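Local coordinates for protein carbohydrate binding family 6 (Clostridium thermocellum, PDB 5A8C) that probably removes terminal alpha-L-arabinofuranosyl groups from arabinose-bearing glycans, acting as a five-bladed beta-propeller enzyme of glycoside hydrolase family 43, at residues 225-230 with 235-240; 269-274 with 278-283; 306-309 with 313-316; 122-127 with 175-180. One frame throughout, in Å; residues are numbered along the deposited sequence. Where two conformers were deposited one is given.

The four contacts illustrate how a beta-propeller is held together both within its blades and between them. Contacts 1 and 2 are beta hairpins of two different sheets, with centres 15 Å apart, and they meet where S225 OG lies 2.8 Å from H269 NE2, a probable hydrogen bond. Contact 3 follows strand 300-306, which borders strand 277-284 of contact 2; there M306 N lies 2.9 Å from W278 O. It also touches contact 1 through Y239. Contact 4, an apolar join of two other sheets, lies across the chain's centre, about 20 Å from contact 2 between centres. The bound calcium ion is about 6 Å from the side chain of A270 and about 9 Å from those of S225 and F177.

Contact 1 (225-230 with 235-240); sequences SYASDF and SKIEYM
S228 and E238 are joined by a short side-chain hydrogen bond in this beta hairpin, in which strands 221-228 and 237-242 run side by side within one four-stranded blade of the propeller. With chi1 at 64°, S228 OG sits between its own backbone N and carbonyl carbon, where it donates to E238 OE2 at 2.7 Å. The hydroxyl meets that oxygen from above the carboxylate plane, while K236 N donates back to the same S228 OG at 3.1 Å. The other carboxylate oxygen, E238 OE1, is held outside the hairpin by a salt bridge to R208 and a hydrogen bond to Y251, so the buried acid is gripped at both ends. E238 CB also rests over one face of the Y226 ring, 4.0 Å from Y226 CZ, and A227 CB meets I237 CD1 on the other face of the sheet. Toward the turn the packing gives way to an exposed margin: K236 stretches away as an extended chain, and F230 lies at the surface, its ring edge-to-face with F210. Even there S235 bridges the strands, its OG donating to S228 O at 2.7 Å while S235 CB sits over the F230 ring, 4.0 Å from the centroid.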
loop_
_atom_site.group_PDB
_atom_site.type_symbol
_atom_site.label_atom_id
_atom_site.label_comp_id
_atom_site.label_asym_id
_atom_site.label_seq_id
_atom_site.Cartn_x
_atom_site.Cartn_y
_atom_site.Cartn_z
ATOM N N SER A 225 9.988 3.460 -1.249
ATOM C CA SER A 225 9.259 3.798 -2.482
ATOM C C SER A 225 7.961 4.515 -2.128
ATOM O O SER A 225 7.466 4.400 -0.990
ATOM C CB SER A 225 9.065 2.577 -3.360
ATOM O OG SER A 225 8.351 1.553 -2.699
ATOM N N TYR A 226 7.428 5.268 -3.067
ATOM C CA TYR A 226 6.345 6.175 -2.751
ATOM C C TYR A 226 5.720 6.708 -4.018
ATOM O O TYR A 226 6.335 6.627 -5.111
ATOM C CB TYR A 226 6.834 7.338 -1.895
ATOM C CG TYR A 226 7.893 8.204 -2.538
ATOM C CD1 TYR A 226 9.229 7.823 -2.553
ATOM C CD2 TYR A 226 7.561 9.398 -3.143
ATOM C CE1 TYR A 226 10.194 8.626 -3.131
ATOM C CE2 TYR A 226 8.518 10.224 -3.726
ATOM C CZ TYR A 226 9.851 9.837 -3.713
ATOM O OH TYR A 226 10.856 10.653 -4.216
ATOM N N ALA A 227 4.538 7.285 -3.904
ATOM C CA ALA A 227 3.927 8.030 -4.983
ATOM C C ALA A 227 4.321 9.502 -4.870
ATOM O O ALA A 227 4.181 10.115 -3.798
ATOM C CB ALA A 227 2.419 7.875 -4.975
ATOM N N SER A 228 4.794 10.045 -5.982
ATOM C CA SER A 228 5.198 11.478 -6.025
ATOM C C SER A 228 3.996 12.349 -6.290
ATOM O O SER A 228 2.899 11.908 -6.641
ATOM C CB SER A 228 6.317 11.690 -7.006
ATOM O OG SER A 228 5.896 11.404 -8.305
ATOM N N ASP A 229 4.233 13.668 -6.091
ATOM C CA ASP A 229 3.181 14.647 -6.255
ATOM C C ASP A 229 2.938 14.960 -7.757
ATOM O O ASP A 229 3.452 14.295 -8.629
ATOM C CB ASP A 229 3.487 15.829 -5.376
ATOM C CG ASP A 229 4.714 16.631 -5.791
ATOM O OD1 ASP A 229 5.096 16.597 -6.980
ATOM O OD2 ASP A 229 5.286 17.297 -4.873
ATOM N N PHE A 230 2.124 15.964 -7.983
ATOM C CA PHE A 230 1.710 16.372 -9.326
ATOM C C PHE A 230 2.485 17.615 -9.819
ATOM O O PHE A 230 2.055 18.309 -10.715
ATOM C CB PHE A 230 0.197 16.518 -9.384
ATOM C CG PHE A 230 -0.543 15.172 -9.306
ATOM C CD1 PHE A 230 -0.731 14.536 -8.101
ATOM C CD2 PHE A 230 -0.974 14.524 -10.446
ATOM C CE1 PHE A 230 -1.381 13.297 -8.025
ATOM C CE2 PHE A 230 -1.620 13.295 -10.379
ATOM C CZ PHE A 230 -1.829 12.676 -9.166
ATOM N N SER A 235 1.589 11.873 -10.994
ATOM C CA SER A 235 2.228 11.084 -9.964
ATOM C C SER A 235 2.883 9.814 -10.530
ATOM O O SER A 235 2.257 9.067 -11.294
ATOM C CB SER A 235 1.179 10.691 -8.941
ATOM O OG SER A 235 1.698 9.884 -7.897
ATOM N N LYS A 236 4.110 9.565 -10.108
ATOM C CA LYS A 236 4.869 8.360 -10.445
ATOM C C LYS A 236 5.234 7.630 -9.177
ATOM O O LYS A 236 5.340 8.268 -8.102
ATOM C CB LYS A 236 6.076 8.673 -11.296
ATOM C CG LYS A 236 5.754 9.295 -12.642
ATOM C CD LYS A 236 6.919 9.512 -13.550
ATOM C CE LYS A 236 6.524 10.118 -14.889
ATOM N NZ LYS A 236 7.688 10.346 -15.783
ATOM N N ILE A 237 5.540 6.361 -9.268
ATOM C CA ILE A 237 6.116 5.611 -8.157
ATOM C C ILE A 237 7.629 5.776 -8.258
ATOM O O ILE A 237 8.234 5.368 -9.259
ATOM C CB ILE A 237 5.717 4.136 -8.163
ATOM C CG1 ILE A 237 4.219 3.935 -8.250
ATOM C CG2 ILE A 237 6.328 3.446 -6.941
ATOM C CD1 ILE A 237 3.380 4.661 -7.191
ATOM N N GLU A 238 8.196 6.420 -7.251
ATOM C CA GLU A 238 9.616 6.756 -7.219
ATOM C C GLU A 238 10.229 6.161 -5.977
ATOM O O GLU A 238 9.540 5.574 -5.143
ATOM C CB GLU A 238 9.810 8.259 -7.334
ATOM C CG GLU A 238 8.971 8.827 -8.491
ATOM C CD GLU A 238 9.278 10.241 -8.930
ATOM O OE1 GLU A 238 10.461 10.653 -8.878
ATOM O OE2 GLU A 238 8.367 10.930 -9.377
ATOM N N TYR A 239 11.574 6.226 -5.857
ATOM C CA TYR A 239 12.197 5.549 -4.735
ATOM C C TYR A 239 13.569 6.103 -4.407
ATOM O O TYR A 239 14.230 6.775 -5.199
ATOM C CB TYR A 239 12.276 4.020 -4.955
ATOM C CG TYR A 239 13.387 3.554 -5.877
ATOM C CD1 TYR A 239 13.386 3.905 -7.236
ATOM C CD2 TYR A 239 14.430 2.789 -5.422
ATOM C CE1 TYR A 239 14.397 3.503 -8.071
ATOM C CE2 TYR A 239 15.462 2.373 -6.255
ATOM C CZ TYR A 239 15.410 2.711 -7.594
ATOM O OH TYR A 239 16.470 2.328 -8.390
ATOM N N MET A 240 13.961 5.727 -3.186
ATOM C CA MET A 240 15.266 6.004 -2.605
ATOM C C MET A 240 15.858 4.730 -2.048
ATOM O O MET A 240 15.111 3.805 -1.698
ATOM C CB MET A 240 15.167 7.015 -1.471
ATOM C CG MET A 240 14.371 8.267 -1.751
ATOM S SD MET A 240 14.459 9.495 -0.433
ATOM C CE MET A 240 13.727 8.712 0.903
#

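Contact 2 (269-274 with 278-283); sequences HAIVEY and WYVVYH
Y279 OH donates to a water at 2.7 Å, and that water in turn donates to Y274 O at 2.8 Å, bridging the strands at the turn end of a beta hairpin whose strands, 270-274 and 277-284, belong to one three-stranded blade of the propeller. The water lies in the plane of the Y279 ring, at its edge, as does Y274 O, so this phenol is met along its rim by the neighbouring strand. Between the strands, the hydrogen-bonded pairs A270 with V281 and V272 with Y279 alternate with the non-hydrogen-bonded pairs I271 with V280 and E273 with W278.

The last of these pairs shows most clearly how a carboxylate can lie on an indole. E273 CG stands anti to the backbone N (chi1 -170°) and the chain runs on extended, laying the acid over the ring with the two planes only 14° apart. E273 CB is centred over the six-membered ring, 3.6 Å from its centroid. A second water joins the polar rims of the stack, accepting from W278 NE1 at 2.9 Å and donating to E273 OE2. The indole also meets Y308 edge-to-face.

Deeper in, I271 and V280 point the same way side by side, and I271 CG2 reaches W278 CE3 at 3.8 Å. On the opposite face of the sheet A270 and V281 pack closely, and V281 also touches P40 of strand 36-45, which belongs to another blade. There the nearest side-chain atoms are A270 CB and V281 CG2, 3.6 Å apart.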
loop_
_atom_site.group_PDB
_atom_site.type_symbol
_atom_site.label_atom_id
_atom_site.label_comp_id
_atom_site.label_asym_id
_atom_site.label_seq_id
_atom_site.Cartn_x
_atom_site.Cartn_y
_atom_site.Cartn_z
ATOM N N HIS A 269 1.196 1.577 -5.158
ATOM C CA HIS A 269 1.845 0.294 -5.416
ATOM C C HIS A 269 2.249 -0.474 -4.165
ATOM O O HIS A 269 2.310 0.066 -3.031
ATOM C CB HIS A 269 3.196 0.671 -6.158
ATOM C CG HIS A 269 4.175 1.286 -5.222
ATOM N ND1 HIS A 269 3.875 2.404 -4.469
ATOM C CD2 HIS A 269 5.347 0.774 -4.739
ATOM C CE1 HIS A 269 4.859 2.560 -3.587
ATOM N NE2 HIS A 269 5.796 1.625 -3.761
ATOM N N ALA A 270 2.689 -1.702 -4.423
ATOM C CA ALA A 270 3.459 -2.494 -3.450
ATOM C C ALA A 270 4.474 -3.295 -4.271
ATOM O O ALA A 270 4.246 -3.641 -5.415
ATOM C CB ALA A 270 2.624 -3.383 -2.582
ATOM N N ILE A 271 5.582 -3.656 -3.621
ATOM C CA ILE A 271 6.648 -4.497 -4.204
ATOM C C ILE A 271 6.757 -5.787 -3.409
ATOM O O ILE A 271 6.843 -5.718 -2.180
ATOM C CB ILE A 271 7.991 -3.714 -4.179
ATOM C CG1 ILE A 271 7.889 -2.461 -5.032
ATOM C CG2 ILE A 271 9.122 -4.610 -4.613
ATOM C CD1 ILE A 271 8.997 -1.461 -4.909
ATOM N N VAL A 272 6.754 -6.915 -4.105
ATOM C CA VAL A 272 6.711 -8.176 -3.406
ATOM C C VAL A 272 7.493 -9.225 -4.202
ATOM O O VAL A 272 7.448 -9.253 -5.428
ATOM C CB VAL A 272 5.216 -8.638 -3.169
ATOM C CG1 VAL A 272 4.484 -8.917 -4.489
ATOM C CG2 VAL A 272 5.110 -9.829 -2.250
ATOM N N GLU A 273 8.148 -10.123 -3.477
ATOM C CA GLU A 273 8.847 -11.271 -4.081
ATOM C C GLU A 273 7.945 -12.495 -3.951
ATOM O O GLU A 273 7.357 -12.756 -2.891
ATOM C CB GLU A 273 10.159 -11.521 -3.367
ATOM C CG GLU A 273 11.030 -12.526 -4.098
ATOM C CD GLU A 273 12.321 -12.862 -3.407
ATOM O OE1 GLU A 273 12.525 -12.494 -2.233
ATOM O OE2 GLU A 273 13.137 -13.547 -4.080
ATOM N N TYR A 274 7.812 -13.248 -5.044
ATOM C CA TYR A 274 6.968 -14.457 -5.037
ATOM C C TYR A 274 7.619 -15.484 -5.925
ATOM O O TYR A 274 7.863 -15.212 -7.119
ATOM C CB TYR A 274 5.552 -14.121 -5.509
ATOM C CG TYR A 274 4.596 -15.321 -5.596
ATOM C CD1 TYR A 274 4.374 -16.136 -4.471
ATOM C CD2 TYR A 274 3.965 -15.653 -6.772
ATOM C CE1 TYR A 274 3.477 -17.177 -4.505
ATOM C CE2 TYR A 274 3.049 -16.682 -6.798
ATOM C CZ TYR A 274 2.849 -17.477 -5.678
ATOM O OH TYR A 274 1.942 -18.516 -5.770
ATOM N N TRP A 278 10.243 -10.909 -8.667
ATOM C CA TRP A 278 9.701 -9.716 -8.031
ATOM C C TRP A 278 8.597 -9.126 -8.878
ATOM O O TRP A 278 8.619 -9.194 -10.103
ATOM C CB TRP A 278 10.807 -8.682 -7.814
ATOM C CG TRP A 278 11.801 -9.123 -6.796
ATOM C CD1 TRP A 278 12.829 -9.986 -6.949
ATOM C CD2 TRP A 278 11.804 -8.759 -5.414
ATOM N NE1 TRP A 278 13.501 -10.177 -5.764
ATOM C CE2 TRP A 278 12.890 -9.426 -4.803
ATOM C CE3 TRP A 278 11.002 -7.907 -4.622
ATOM C CZ2 TRP A 278 13.194 -9.245 -3.458
ATOM C CZ3 TRP A 278 11.316 -7.730 -3.287
ATOM C CH2 TRP A 278 12.394 -8.422 -2.703
ATOM N N TYR A 279 7.618 -8.540 -8.206
ATOM C CA TYR A 279 6.468 -7.929 -8.836
ATOM C C TYR A 279 6.139 -6.595 -8.195
ATOM O O TYR A 279 6.328 -6.399 -6.990
ATOM C CB TYR A 279 5.228 -8.838 -8.700
ATOM C CG TYR A 279 5.446 -10.185 -9.342
ATOM C CD1 TYR A 279 5.200 -10.387 -10.687
ATOM C CD2 TYR A 279 5.994 -11.231 -8.625
ATOM C CE1 TYR A 279 5.521 -11.595 -11.296
ATOM C CE2 TYR A 279 6.301 -12.426 -9.219
ATOM C CZ TYR A 279 6.071 -12.620 -10.555
ATOM O OH TYR A 279 6.387 -13.797 -11.163
ATOM N N VAL A 280 5.631 -5.691 -9.012
ATOM C CA VAL A 280 4.924 -4.492 -8.519
ATOM C C VAL A 280 3.437 -4.713 -8.746
ATOM O O VAL A 280 2.998 -5.017 -9.871
ATOM C CB VAL A 280 5.411 -3.214 -9.197
ATOM C CG1 VAL A 280 4.699 -2.004 -8.688
ATOM C CG2 VAL A 280 6.888 -3.001 -8.952
ATOM N N VAL A 281 2.658 -4.595 -7.672
ATOM C CA VAL A 281 1.213 -4.533 -7.748
ATOM C C VAL A 281 0.833 -3.063 -7.676
ATOM O O VAL A 281 1.439 -2.292 -6.934
ATOM C CB VAL A 281 0.545 -5.386 -6.663
ATOM C CG1 VAL A 281 0.730 -6.882 -6.934
ATOM C CG2 VAL A 281 0.883 -5.043 -5.271
ATOM N N TYR A 282 -0.178 -2.667 -8.445
ATOM C CA TYR A 282 -0.541 -1.250 -8.555
ATOM C C TYR A 282 -1.960 -1.155 -8.980
ATOM O O TYR A 282 -2.711 -2.178 -8.957
ATOM C CB TYR A 282 0.454 -0.506 -9.462
ATOM C CG TYR A 282 0.526 -1.017 -10.879
ATOM C CD1 TYR A 282 1.321 -2.110 -11.211
ATOM C CD2 TYR A 282 -0.164 -0.378 -11.892
ATOM C CE1 TYR A 282 1.414 -2.569 -12.525
ATOM C CE2 TYR A 282 -0.057 -0.829 -13.195
ATOM C CZ TYR A 282 0.757 -1.883 -13.508
ATOM O OH TYR A 282 0.848 -2.269 -14.831
ATOM N N HIS A 283 -2.431 0.001 -9.402
ATOM C CA HIS A 283 -3.786 0.126 -9.943
ATOM C C HIS A 283 -3.819 0.990 -11.172
ATOM O O HIS A 283 -2.958 1.845 -11.437
ATOM C CB HIS A 283 -4.820 0.627 -8.873
ATOM C CG HIS A 283 -4.613 2.021 -8.382
ATOM N ND1 HIS A 283 -4.491 2.298 -7.048
ATOM C CD2 HIS A 283 -4.596 3.197 -9.078
ATOM C CE1 HIS A 283 -4.356 3.590 -6.953
ATOM N NE2 HIS A 283 -4.403 4.177 -8.139
HETATM O O HOH W 1 15.481 -12.276 -5.619
HETATM O O HOH W 2 7.075 -15.964 -9.715
#

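Contact 3 (306-309 with 313-316); sequences MFYN and TIKQ
N309 and T313 are joined twice, by backbone and by side chain, where the chain beyond strand 300-306 doubles back on itself in a hairpin-like loop carrying a single bridge between Y308 and I314. The backbone N of N309 donates to T313 O at 2.8 Å, while the side-chain amide donates from ND2 to T313 OG1 at 2.9 Å. This second bond is nearly straight, at 165°, and the hydroxyl lies close to the amide plane. The torsion about CA-CB (chi1 58°) places T313 OG1 between its backbone N and carbonyl carbon, and the same oxygen has a further hydrogen bond to D311 OD1 within the turn, so two groups hold it.

Further along, K315 N donates to F307 O at 2.9 Å. The next donor and acceptor are too widely spaced to pair directly, and a water fills in: it accepts from F307 N at 2.8 Å and donates to K315 O at 2.7 Å. Polar groups that face the rest of the protein also find partners, with I314 N bonded to Y239 OH and Y308 OH to H216 NE2.

Apolar contact lies on the inner side. I314 runs alongside Y308, pointing the same way, and its CG1 comes within 3.7 Å of Y308 CE1, while the Y308 ring itself is stacked with Y218. The other branch of I314 crosses M306, whose chain bends at its thioether, and I314 CG2 lies 3.7 Å from M306 CG.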
loop_
_atom_site.group_PDB
_atom_site.type_symbol
_atom_site.label_atom_id
_atom_site.label_comp_id
_atom_site.label_asym_id
_atom_site.label_seq_id
_atom_site.Cartn_x
_atom_site.Cartn_y
_atom_site.Cartn_z
ATOM N N MET A 306 9.005 -6.988 -11.920
ATOM C CA MET A 306 10.005 -5.974 -11.585
ATOM C C MET A 306 11.370 -6.669 -11.626
ATOM O O MET A 306 11.492 -7.805 -11.150
ATOM C CB MET A 306 9.711 -5.433 -10.187
ATOM C CG MET A 306 10.512 -4.186 -9.805
ATOM S SD MET A 306 10.414 -3.779 -8.066
ATOM C CE MET A 306 11.757 -4.752 -7.426
ATOM N N PHE A 307 12.387 -5.936 -12.059
ATOM C CA PHE A 307 13.732 -6.441 -12.141
ATOM C C PHE A 307 14.692 -5.473 -11.473
ATOM O O PHE A 307 14.497 -4.255 -11.520
ATOM C CB PHE A 307 14.134 -6.596 -13.632
ATOM C CG PHE A 307 13.205 -7.467 -14.411
ATOM C CD1 PHE A 307 13.282 -8.830 -14.297
ATOM C CD2 PHE A 307 12.188 -6.944 -15.165
ATOM C CE1 PHE A 307 12.418 -9.662 -15.003
ATOM C CE2 PHE A 307 11.310 -7.752 -15.864
ATOM C CZ PHE A 307 11.426 -9.085 -15.765
ATOM N N TYR A 308 15.759 -6.043 -10.929
ATOM C CA TYR A 308 16.883 -5.254 -10.377
ATOM C C TYR A 308 18.040 -5.172 -11.386
ATOM O O TYR A 308 18.307 -6.140 -12.087
ATOM C CB TYR A 308 17.435 -5.859 -9.088
ATOM C CG TYR A 308 16.468 -5.823 -7.959
ATOM C CD1 TYR A 308 16.372 -4.708 -7.136
ATOM C CD2 TYR A 308 15.657 -6.901 -7.655
ATOM C CE1 TYR A 308 15.482 -4.681 -6.060
ATOM C CE2 TYR A 308 14.785 -6.903 -6.595
ATOM C CZ TYR A 308 14.715 -5.775 -5.800
ATOM O OH TYR A 308 13.841 -5.746 -4.707
ATOM N N ASN A 309 18.697 -4.035 -11.424
ATOM C CA ASN A 309 19.980 -3.891 -12.085
ATOM C C ASN A 309 21.059 -4.509 -11.219
ATOM O O ASN A 309 20.859 -4.740 -10.017
ATOM C CB ASN A 309 20.272 -2.407 -12.330
ATOM C CG ASN A 309 19.290 -1.765 -13.280
ATOM O OD1 ASN A 309 19.040 -2.320 -14.331
ATOM N ND2 ASN A 309 18.753 -0.605 -12.937
ATOM N N THR A 313 19.896 -1.003 -8.065
ATOM C CA THR A 313 18.802 -0.133 -8.453
ATOM C C THR A 313 17.734 -0.995 -9.139
ATOM O O THR A 313 17.953 -2.145 -9.553
ATOM C CB THR A 313 19.267 1.015 -9.334
ATOM O OG1 THR A 313 19.903 0.529 -10.506
ATOM C CG2 THR A 313 20.232 1.907 -8.549
ATOM N N ILE A 314 16.538 -0.419 -9.205
ATOM C CA ILE A 314 15.367 -1.071 -9.797
ATOM C C ILE A 314 15.158 -0.543 -11.208
ATOM O O ILE A 314 15.094 0.672 -11.423
ATOM C CB ILE A 314 14.122 -0.847 -8.918
ATOM C CG1 ILE A 314 14.330 -1.499 -7.564
ATOM C CG2 ILE A 314 12.884 -1.385 -9.627
ATOM C CD1 ILE A 314 13.273 -1.159 -6.546
ATOM N N LYS A 315 15.030 -1.455 -12.175
ATOM C CA LYS A 315 14.683 -1.030 -13.546
ATOM C C LYS A 315 13.261 -0.551 -13.579
ATOM O O LYS A 315 12.384 -1.086 -12.935
ATOM C CB LYS A 315 14.742 -2.152 -14.572
ATOM C CG LYS A 315 16.121 -2.671 -14.810
ATOM C CD LYS A 315 16.140 -3.712 -15.928
ATOM C CE LYS A 315 16.940 -4.974 -15.556
ATOM N NZ LYS A 315 16.686 -6.224 -16.358
ATOM N N GLN A 316 13.035 0.479 -14.355
ATOM C CA GLN A 316 11.677 0.962 -14.485
ATOM C C GLN A 316 10.761 -0.159 -15.039
ATOM O O GLN A 316 11.079 -0.812 -16.027
ATOM C CB GLN A 316 11.627 2.180 -15.383
ATOM C CG GLN A 316 10.237 2.794 -15.448
ATOM C CD GLN A 316 10.291 4.121 -16.065
ATOM O OE1 GLN A 316 11.159 4.981 -15.766
ATOM N NE2 GLN A 316 9.376 4.324 -16.955
HETATM O O HOH W 3 11.492 -3.605 -13.414
#

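Contact 4 (122-127 with 175-180); sequences NGIGVA and MYFGGN
I124 reaches across to two side chains, M175 and F177, and gives each a different branch. Its chi1 of -68° sets CG2 anti to the backbone N and CG1 beside it, so that the two branches fork toward separate partners. CG2 meets the methionine, which slides past the isoleucine in the opposite direction: M175 leaves its backbone extended and then turns at chi3, -74°, so that its methyl end swings round to place CE 3.8 Å from I124 CG2, with the sulfur also alongside. The isoleucine's longer branch crosses F177 obliquely, CD1 lying 3.7 Å from F177 CB and 4.0 Å from F177 CG, near the root of the side chain. In the propeller these residues belong to two sheets, strand 124-129 being the outermost of one and strand 173-178 an inner strand of the other. Their backbones are well separated, with I124 CA and F177 CA 8.9 Å apart, and the join is made by side chains alone. Y116 of strand 112-118 touches M175 as well, and V145, L160 and I188 gather about F177. The phenylalanine ring is turned so that M175 O lies in its plane, at the edge, while I124 CD1 lies 4.0 Å from F177 CD2.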
loop_
_atom_site.group_PDB
_atom_site.type_symbol
_atom_site.label_atom_id
_atom_site.label_comp_id
_atom_site.label_asym_id
_atom_site.label_seq_id
_atom_site.Cartn_x
_atom_site.Cartn_y
_atom_site.Cartn_z
ATOM N N ASN A 122 -7.860 10.319 9.581
ATOM C CA ASN A 122 -8.235 10.404 10.985
ATOM C C ASN A 122 -7.769 9.187 11.738
ATOM O O ASN A 122 -8.565 8.396 12.243
ATOM C CB ASN A 122 -9.737 10.559 11.135
ATOM C CG ASN A 122 -10.287 11.626 10.260
ATOM O OD1 ASN A 122 -11.164 11.375 9.395
ATOM N ND2 ASN A 122 -9.768 12.801 10.423
ATOM N N GLY A 123 -6.436 9.001 11.788
ATOM C CA GLY A 123 -5.832 7.883 12.468
ATOM C C GLY A 123 -5.541 6.709 11.564
ATOM O O GLY A 123 -6.209 6.475 10.552
ATOM N N ILE A 124 -4.538 5.903 11.967
ATOM C CA ILE A 124 -4.189 4.644 11.305
ATOM C C ILE A 124 -4.478 3.502 12.284
ATOM O O ILE A 124 -4.074 3.563 13.445
ATOM C CB ILE A 124 -2.719 4.654 10.875
ATOM C CG1 ILE A 124 -2.511 5.680 9.764
ATOM C CG2 ILE A 124 -2.259 3.260 10.436
ATOM C CD1 ILE A 124 -1.076 5.975 9.437
ATOM N N GLY A 125 -5.190 2.488 11.779
ATOM C CA GLY A 125 -5.531 1.326 12.561
ATOM C C GLY A 125 -4.765 0.066 12.199
ATOM O O GLY A 125 -4.028 0.022 11.209
ATOM N N VAL A 126 -4.981 -0.938 13.030
ATOM C CA VAL A 126 -4.486 -2.297 12.781
ATOM C C VAL A 126 -5.599 -3.279 13.043
ATOM O O VAL A 126 -6.290 -3.231 14.051
ATOM C CB VAL A 126 -3.265 -2.634 13.653
ATOM C CG1 VAL A 126 -3.559 -2.496 15.156
ATOM C CG2 VAL A 126 -2.743 -4.037 13.322
ATOM N N ALA A 127 -5.801 -4.197 12.093
ATOM C CA ALA A 127 -6.743 -5.302 12.262
ATOM C C ALA A 127 -5.993 -6.614 12.138
ATOM O O ALA A 127 -4.971 -6.709 11.450
ATOM C CB ALA A 127 -7.851 -5.198 11.232
ATOM N N MET A 175 6.575 1.170 10.990
ATOM C CA MET A 175 5.482 1.698 10.170
ATOM C C MET A 175 5.905 3.030 9.581
ATOM O O MET A 175 6.139 3.968 10.352
ATOM C CB MET A 175 4.205 1.849 10.934
ATOM C CG MET A 175 3.080 2.425 10.073
ATOM S SD MET A 175 1.615 3.028 10.916
ATOM C CE MET A 175 0.996 1.447 11.288
ATOM N N TYR A 176 5.936 3.105 8.267
ATOM C CA TYR A 176 6.138 4.352 7.525
ATOM C C TYR A 176 4.771 4.899 7.147
ATOM O O TYR A 176 3.871 4.114 6.824
ATOM C CB TYR A 176 6.969 4.076 6.240
ATOM C CG TYR A 176 8.318 3.454 6.508
ATOM C CD1 TYR A 176 8.469 2.111 6.833
ATOM C CD2 TYR A 176 9.497 4.234 6.485
ATOM C CE1 TYR A 176 9.699 1.551 7.116
ATOM C CE2 TYR A 176 10.726 3.661 6.745
ATOM C CZ TYR A 176 10.845 2.325 7.080
ATOM O OH TYR A 176 12.024 1.704 7.339
ATOM N N PHE A 177 4.572 6.212 7.190
ATOM C CA PHE A 177 3.250 6.763 6.910
ATOM C C PHE A 177 3.407 8.257 6.602
ATOM O O PHE A 177 4.501 8.815 6.725
ATOM C CB PHE A 177 2.272 6.513 8.084
ATOM C CG PHE A 177 2.720 7.119 9.393
ATOM C CD1 PHE A 177 3.615 6.442 10.215
ATOM C CD2 PHE A 177 2.191 8.304 9.842
ATOM C CE1 PHE A 177 3.996 6.981 11.457
ATOM C CE2 PHE A 177 2.538 8.843 11.072
ATOM C CZ PHE A 177 3.425 8.157 11.878
ATOM N N GLY A 178 2.303 8.863 6.225
ATOM C CA GLY A 178 2.304 10.287 5.939
ATOM C C GLY A 178 1.808 10.601 4.546
ATOM O O GLY A 178 1.388 9.734 3.773
ATOM N N GLY A 179 1.887 11.876 4.182
ATOM C CA GLY A 179 1.406 12.317 2.919
ATOM C C GLY A 179 1.509 13.825 2.771
ATOM O O GLY A 179 1.578 14.549 3.749
ATOM N N ASN A 180 1.545 14.271 1.528
ATOM C CA ASN A 180 1.411 15.660 1.128
ATOM C C ASN A 180 2.616 16.505 1.536
ATOM O O ASN A 180 2.481 17.555 2.158
ATOM C CB ASN A 180 0.132 16.298 1.647
ATOM C CG ASN A 180 -0.161 17.603 0.997
ATOM O OD1 ASN A 180 0.171 17.833 -0.156
ATOM N ND2 ASN A 180 -0.799 18.485 1.730
#